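Local coordinates for actin-related protein 8 (Homo sapiens, PDB 4FO0), which binds ATP, has low basal ATPase activity without polymerizing, and is a proposed core component of the INO80 chromatin remodeling complex, at residues I18-R31 / I180-P192. Numbering follows the deposited sequence.
Sequences IVIHPGSTTLRIGR and IWSHAIQKYLEIP. With ATP (adenosine-5'-triphosphate), chain C.
I18 opens the contact by sending CD1 tip to tip against L189 CD1 (3.5 Å), with I191 CD1 beside it. On the same side of the strand, I20 places CG2 over one face of the W181 indole, 3.9 Å from the centroid of the six-membered ring and 4° off its normal, a CH-pi contact. The branch meeting the ring stands anti to the backbone N. P22 follows, its CG meeting W181 CZ2 obliquely at 3.6 Å where strand 18-21 gives way to the turn. The turn faces ATP: the amide and OG of S24 both bind the gamma-phosphate oxygen O2G, and the amides of T25 and T26 converge on O1B, as in the phosphate-binding hairpin loop of the actin fold. Alternation along strand 26-31 divides its side chains, the guanidinium of R28 reaching the ATP phosphates while L27 and I29 face helix 180-187. L27 CD2 meets W181 CD1 obliquely (3.5 Å), on the same side of the indole as I20, so both strands touch one ring; I29 spreads its branches, CG2 to A184 and CD1 to I185 CG1 (3.8 Å). L189 lays CD1 against the G30 backbone, 3.9 Å from CA. R31 extends past the helix end, where I191 CD1 lies over one face of its guanidinium, toward the rim, and NH2 gives a weak bond to L189 O (3.4 Å, 147°); its NH1 is held more firmly by Y199 OH and N15 O. The helix runs at 42° to strand 26-31, with axes 9.2 Å apart, and packs on the hairpin face carrying I18, I20, L27 and I29, away from the ATP-binding turn. Strand 200-205 pairs with 18-21 and strand 38-47 with 26-31, H42 of 38-47 binding W181 NE1, while helix 211-225 packs beside the indole.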
loop_
_atom_site.group_PDB
_atom_site.type_symbol
_atom_site.label_atom_id
_atom_site.label_comp_id
_atom_site.label_asym_id
_atom_site.label_seq_id
_atom_site.Cartn_x
_atom_site.Cartn_y
_atom_site.Cartn_z
ATOM N N ILE A 18 20.163 8.643 1.955
ATOM C CA ILE A 18 18.782 8.701 1.462
ATOM C C ILE A 18 18.060 7.373 1.678
ATOM O O ILE A 18 18.549 6.316 1.265
ATOM C CB ILE A 18 18.700 9.021 -0.027
ATOM C CG1 ILE A 18 19.330 10.378 -0.333
ATOM C CG2 ILE A 18 17.252 9.032 -0.462
ATOM C CD1 ILE A 18 18.642 11.505 0.348
ATOM N N VAL A 19 16.908 7.424 2.343
ATOM C CA VAL A 19 16.122 6.217 2.577
ATOM C C VAL A 19 14.945 6.144 1.609
ATOM O O VAL A 19 14.135 7.075 1.520
ATOM C CB VAL A 19 15.649 6.120 4.034
ATOM C CG1 VAL A 19 14.743 4.914 4.233
ATOM C CG2 VAL A 19 16.856 6.037 4.957
ATOM N N ILE A 20 14.872 5.041 0.868
ATOM C CA ILE A 20 13.884 4.909 -0.201
ATOM C C ILE A 20 12.936 3.730 -0.021
ATOM O O ILE A 20 13.348 2.562 -0.023
ATOM C CB ILE A 20 14.558 4.795 -1.560
ATOM C CG1 ILE A 20 15.575 5.924 -1.723
ATOM C CG2 ILE A 20 13.507 4.814 -2.680
ATOM C CD1 ILE A 20 16.402 5.824 -2.988
ATOM N N HIS A 21 11.657 4.047 0.138
ATOM C CA HIS A 21 10.643 3.018 0.284
ATOM C C HIS A 21 9.601 3.150 -0.810
ATOM O O HIS A 21 8.652 3.928 -0.692
ATOM C CB HIS A 21 9.954 3.130 1.630
ATOM C CG HIS A 21 9.070 1.970 1.938
ATOM N ND1 HIS A 21 8.168 1.975 2.985
ATOM C CD2 HIS A 21 8.946 0.761 1.339
ATOM C CE1 HIS A 21 7.534 0.817 3.017
ATOM N NE2 HIS A 21 7.982 0.063 2.027
ATOM N N PRO A 22 9.776 2.382 -1.881
ATOM C CA PRO A 22 8.851 2.367 -3.021
ATOM C C PRO A 22 7.546 1.666 -2.644
ATOM O O PRO A 22 7.536 0.823 -1.756
ATOM C CB PRO A 22 9.594 1.529 -4.063
ATOM C CG PRO A 22 10.982 1.283 -3.490
ATOM C CD PRO A 22 10.847 1.387 -2.018
ATOM N N GLY A 23 6.460 2.030 -3.313
ATOM C CA GLY A 23 5.172 1.378 -3.132
ATOM C C GLY A 23 4.421 1.370 -4.456
ATOM O O GLY A 23 4.771 2.106 -5.391
ATOM N N SER A 24 3.391 0.543 -4.556
ATOM C CA SER A 24 2.563 0.520 -5.759
ATOM C C SER A 24 1.982 1.907 -6.040
ATOM O O SER A 24 1.899 2.344 -7.187
ATOM C CB SER A 24 1.419 -0.482 -5.600
ATOM O OG SER A 24 1.927 -1.774 -5.326
ATOM N N THR A 25 1.587 2.607 -4.983
ATOM C CA THR A 25 0.912 3.881 -5.154
ATOM C C THR A 25 1.706 5.055 -4.581
ATOM O O THR A 25 1.667 6.164 -5.122
ATOM C CB THR A 25 -0.544 3.807 -4.628
ATOM O OG1 THR A 25 -1.317 3.072 -5.578
ATOM C CG2 THR A 25 -1.176 5.179 -4.494
ATOM N N THR A 26 2.451 4.825 -3.511
ATOM C CA THR A 26 3.210 5.929 -2.928
ATOM C C THR A 26 4.677 5.606 -2.744
ATOM O O THR A 26 5.020 4.594 -2.144
ATOM C CB THR A 26 2.645 6.360 -1.576
ATOM O OG1 THR A 26 1.265 6.719 -1.728
ATOM C CG2 THR A 26 3.428 7.553 -1.036
ATOM N N LEU A 27 5.536 6.468 -3.282
ATOM C CA LEU A 27 6.945 6.443 -2.947
ATOM C C LEU A 27 7.180 7.232 -1.644
ATOM O O LEU A 27 6.679 8.343 -1.458
ATOM C CB LEU A 27 7.768 7.044 -4.084
ATOM C CG LEU A 27 9.223 7.377 -3.716
ATOM C CD1 LEU A 27 10.021 6.121 -3.355
ATOM C CD2 LEU A 27 9.894 8.134 -4.848
ATOM N N ARG A 28 7.913 6.649 -0.722
ATOM C CA ARG A 28 8.281 7.388 0.478
ATOM C C ARG A 28 9.789 7.532 0.491
ATOM O O ARG A 28 10.532 6.541 0.450
ATOM C CB ARG A 28 7.704 6.736 1.747
ATOM C CG ARG A 28 6.281 7.228 1.990
ATOM C CD ARG A 28 5.453 6.367 2.910
ATOM N NE ARG A 28 4.783 5.286 2.197
ATOM C CZ ARG A 28 3.478 5.229 1.929
ATOM N NH1 ARG A 28 2.651 6.198 2.307
ATOM N NH2 ARG A 28 2.994 4.176 1.280
ATOM N N ILE A 29 10.243 8.777 0.479
ATOM C CA ILE A 29 11.665 9.033 0.289
ATOM C C ILE A 29 12.133 10.237 1.112
ATOM O O ILE A 29 11.394 11.209 1.272
ATOM C CB ILE A 29 11.974 9.222 -1.211
ATOM C CG1 ILE A 29 13.465 9.398 -1.446
ATOM C CG2 ILE A 29 11.201 10.413 -1.790
ATOM C CD1 ILE A 29 13.852 9.277 -2.901
ATOM N N GLY A 30 13.346 10.162 1.655
ATOM C CA GLY A 30 13.880 11.252 2.461
ATOM C C GLY A 30 15.262 10.971 3.007
ATOM O O GLY A 30 15.773 9.861 2.861
ATOM N N ARG A 31 15.880 11.976 3.625
ATOM C CA ARG A 31 17.138 11.772 4.349
ATOM C C ARG A 31 16.855 11.004 5.630
ATOM O O ARG A 31 15.793 11.169 6.253
ATOM C CB ARG A 31 17.776 13.103 4.734
ATOM C CG ARG A 31 18.130 14.006 3.593
ATOM C CD ARG A 31 18.480 15.377 4.114
ATOM N NE ARG A 31 18.484 16.375 3.044
ATOM C CZ ARG A 31 19.572 16.773 2.391
ATOM N NH1 ARG A 31 20.765 16.256 2.684
ATOM N NH2 ARG A 31 19.471 17.688 1.435
ATOM N N ILE A 180 11.271 9.160 -11.875
ATOM C CA ILE A 180 10.458 9.473 -10.709
ATOM C C ILE A 180 11.319 9.709 -9.457
ATOM O O ILE A 180 11.139 10.703 -8.753
ATOM C CB ILE A 180 9.405 8.389 -10.441
ATOM C CG1 ILE A 180 8.425 8.286 -11.611
ATOM C CG2 ILE A 180 8.634 8.685 -9.158
ATOM C CD1 ILE A 180 7.459 7.108 -11.479
ATOM N N TRP A 181 12.256 8.808 -9.185
ATOM C CA TRP A 181 13.097 8.944 -8.007
ATOM C C TRP A 181 14.018 10.147 -8.087
ATOM O O TRP A 181 14.207 10.845 -7.102
ATOM C CB TRP A 181 13.906 7.672 -7.734
ATOM C CG TRP A 181 13.038 6.534 -7.358
ATOM C CD1 TRP A 181 11.672 6.520 -7.365
ATOM C CD2 TRP A 181 13.451 5.230 -6.932
ATOM N NE1 TRP A 181 11.211 5.294 -6.970
ATOM C CE2 TRP A 181 12.281 4.479 -6.703
ATOM C CE3 TRP A 181 14.694 4.622 -6.732
ATOM C CZ2 TRP A 181 12.317 3.151 -6.274
ATOM C CZ3 TRP A 181 14.730 3.311 -6.300
ATOM C CH2 TRP A 181 13.549 2.585 -6.078
ATOM N N SER A 182 14.590 10.396 -9.257
ATOM C CA SER A 182 15.481 11.535 -9.405
ATOM C C SER A 182 14.734 12.850 -9.220
ATOM O O SER A 182 15.196 13.740 -8.505
ATOM C CB SER A 182 16.168 11.480 -10.752
ATOM O OG SER A 182 16.762 10.203 -10.900
ATOM N N HIS A 183 13.576 12.968 -9.853
ATOM C CA HIS A 183 12.728 14.144 -9.684
ATOM C C HIS A 183 12.442 14.437 -8.205
ATOM O O HIS A 183 12.459 15.589 -7.781
ATOM C CB HIS A 183 11.417 13.971 -10.464
ATOM C CG HIS A 183 10.431 15.074 -10.248
ATOM N ND1 HIS A 183 10.512 16.284 -10.905
ATOM C CD2 HIS A 183 9.344 15.154 -9.440
ATOM C CE1 HIS A 183 9.513 17.060 -10.513
ATOM N NE2 HIS A 183 8.789 16.398 -9.627
ATOM N N ALA A 184 12.184 13.399 -7.419
ATOM C CA ALA A 184 11.800 13.602 -6.023
ATOM C C ALA A 184 12.975 14.116 -5.204
ATOM O O ALA A 184 12.826 14.979 -4.342
ATOM C CB ALA A 184 11.279 12.334 -5.434
ATOM N N ILE A 185 14.148 13.575 -5.484
ATOM C CA ILE A 185 15.365 14.033 -4.844
ATOM C C ILE A 185 15.709 15.502 -5.138
ATOM O O ILE A 185 16.054 16.230 -4.220
ATOM C CB ILE A 185 16.532 13.105 -5.178
ATOM C CG1 ILE A 185 16.305 11.758 -4.498
ATOM C CG2 ILE A 185 17.838 13.691 -4.699
ATOM C CD1 ILE A 185 16.959 10.630 -5.215
ATOM N N GLN A 186 15.599 15.947 -6.393
ATOM C CA GLN A 186 15.906 17.346 -6.704
ATOM C C GLN A 186 14.845 18.278 -6.142
ATOM O O GLN A 186 15.159 19.355 -5.641
ATOM C CB GLN A 186 15.977 17.634 -8.204
ATOM C CG GLN A 186 16.399 16.525 -9.126
ATOM C CD GLN A 186 16.053 16.866 -10.579
ATOM O OE1 GLN A 186 16.095 16.008 -11.470
ATOM N NE2 GLN A 186 15.697 18.131 -10.818
ATOM N N LYS A 187 13.587 17.866 -6.250
ATOM C CA LYS A 187 12.462 18.748 -5.955
ATOM C C LYS A 187 12.051 18.813 -4.488
ATOM O O LYS A 187 11.697 19.877 -3.990
ATOM C CB LYS A 187 11.254 18.363 -6.804
ATOM C CG LYS A 187 10.029 19.227 -6.565
ATOM C CD LYS A 187 9.690 20.041 -7.809
ATOM C CE LYS A 187 8.230 20.459 -7.813
ATOM N NZ LYS A 187 7.350 19.274 -7.594
ATOM N N TYR A 188 12.085 17.686 -3.791
ATOM C CA TYR A 188 11.581 17.668 -2.421
ATOM C C TYR A 188 12.702 17.614 -1.400
ATOM O O TYR A 188 12.609 18.215 -0.335
ATOM C CB TYR A 188 10.568 16.536 -2.226
ATOM C CG TYR A 188 9.398 16.678 -3.167
ATOM C CD1 TYR A 188 9.449 16.153 -4.448
ATOM C CD2 TYR A 188 8.258 17.377 -2.791
ATOM C CE1 TYR A 188 8.396 16.301 -5.323
ATOM C CE2 TYR A 188 7.198 17.532 -3.661
ATOM C CZ TYR A 188 7.272 16.991 -4.927
ATOM O OH TYR A 188 6.224 17.138 -5.807
ATOM N N LEU A 189 13.772 16.912 -1.734
ATOM C CA LEU A 189 14.903 16.846 -0.836
ATOM C C LEU A 189 15.823 17.992 -1.201
ATOM O O LEU A 189 16.772 18.300 -0.486
ATOM C CB LEU A 189 15.627 15.511 -0.992
ATOM C CG LEU A 189 14.771 14.237 -0.941
ATOM C CD1 LEU A 189 15.644 13.047 -0.574
ATOM C CD2 LEU A 189 13.588 14.351 0.023
ATOM N N GLU A 190 15.531 18.618 -2.335
ATOM C CA GLU A 190 16.356 19.701 -2.838
ATOM C C GLU A 190 17.831 19.322 -2.862
ATOM O O GLU A 190 18.684 20.040 -2.354
ATOM C CB GLU A 190 16.128 20.956 -2.007
ATOM C CG GLU A 190 14.693 21.451 -2.088
ATOM C CD GLU A 190 14.470 22.737 -1.318
ATOM O OE1 GLU A 190 15.420 23.200 -0.654
ATOM O OE2 GLU A 190 13.347 23.284 -1.374
ATOM N N ILE A 191 18.117 18.182 -3.469
ATOM C CA ILE A 191 19.479 17.718 -3.626
ATOM C C ILE A 191 19.781 17.594 -5.102
ATOM O O ILE A 191 19.168 16.786 -5.788
ATOM C CB ILE A 191 19.660 16.352 -2.973
ATOM C CG1 ILE A 191 19.388 16.458 -1.474
ATOM C CG2 ILE A 191 21.054 15.795 -3.242
ATOM C CD1 ILE A 191 19.531 15.156 -0.756
ATOM N N PRO A 192 20.716 18.412 -5.602
ATOM C CA PRO A 192 21.115 18.351 -7.010
ATOM C C PRO A 192 21.678 16.980 -7.333
ATOM O O PRO A 192 22.419 16.403 -6.533
ATOM C CB PRO A 192 22.220 19.409 -7.118
ATOM C CG PRO A 192 21.984 20.326 -5.964
ATOM C CD PRO A 192 21.431 19.465 -4.866
HETATM P PG ATP C . 1.690 -1.472 -1.719
HETATM O O1G ATP C . 2.289 -1.624 -0.347
HETATM O O2G ATP C . 2.681 -1.461 -2.857
HETATM O O3G ATP C . 0.476 -2.332 -1.998
HETATM P PB ATP C . 1.657 1.337 -0.976
HETATM O O1B ATP C . 1.506 2.427 -2.003
HETATM O O2B ATP C . 2.936 1.110 -0.183
HETATM O O3B ATP C . 1.106 0.018 -1.712
HETATM P PA ATP C . 0.375 2.403 1.340
HETATM O O1A ATP C . 0.677 3.811 0.897
HETATM O O2A ATP C . 1.086 1.766 2.507
HETATM O O3A ATP C . 0.427 1.465 0.047
HETATM O "O5'" ATP C . -1.192 2.340 1.636
HETATM C "C5'" ATP C . -2.063 2.869 0.649
HETATM C "C4'" ATP C . -3.473 2.461 0.997
HETATM O "O4'" ATP C . -3.758 2.968 2.292
HETATM C "C3'" ATP C . -4.510 3.056 0.058
HETATM O "O3'" ATP C . -5.404 2.029 -0.384
HETATM C "C2'" ATP C . -5.246 4.059 0.911
HETATM O "O2'" ATP C . -6.613 4.197 0.552
HETATM C "C1'" ATP C . -5.105 3.424 2.271
HETATM N N9 ATP C . -5.423 4.387 3.336
HETATM C C8 ATP C . -4.736 5.500 3.630
HETATM N N7 ATP C . -5.316 6.159 4.661
HETATM C C5 ATP C . -6.390 5.454 5.036
HETATM C C6 ATP C . -7.443 5.599 6.053
HETATM N N6 ATP C . -7.427 6.666 6.892
HETATM N N1 ATP C . -8.399 4.634 6.109
HETATM C C2 ATP C . -8.411 3.577 5.273
HETATM N N3 ATP C . -7.480 3.393 4.313
HETATM C C4 ATP C . -6.465 4.281 4.154
HETATM O O HOH W 1 16.181 17.121 2.624
#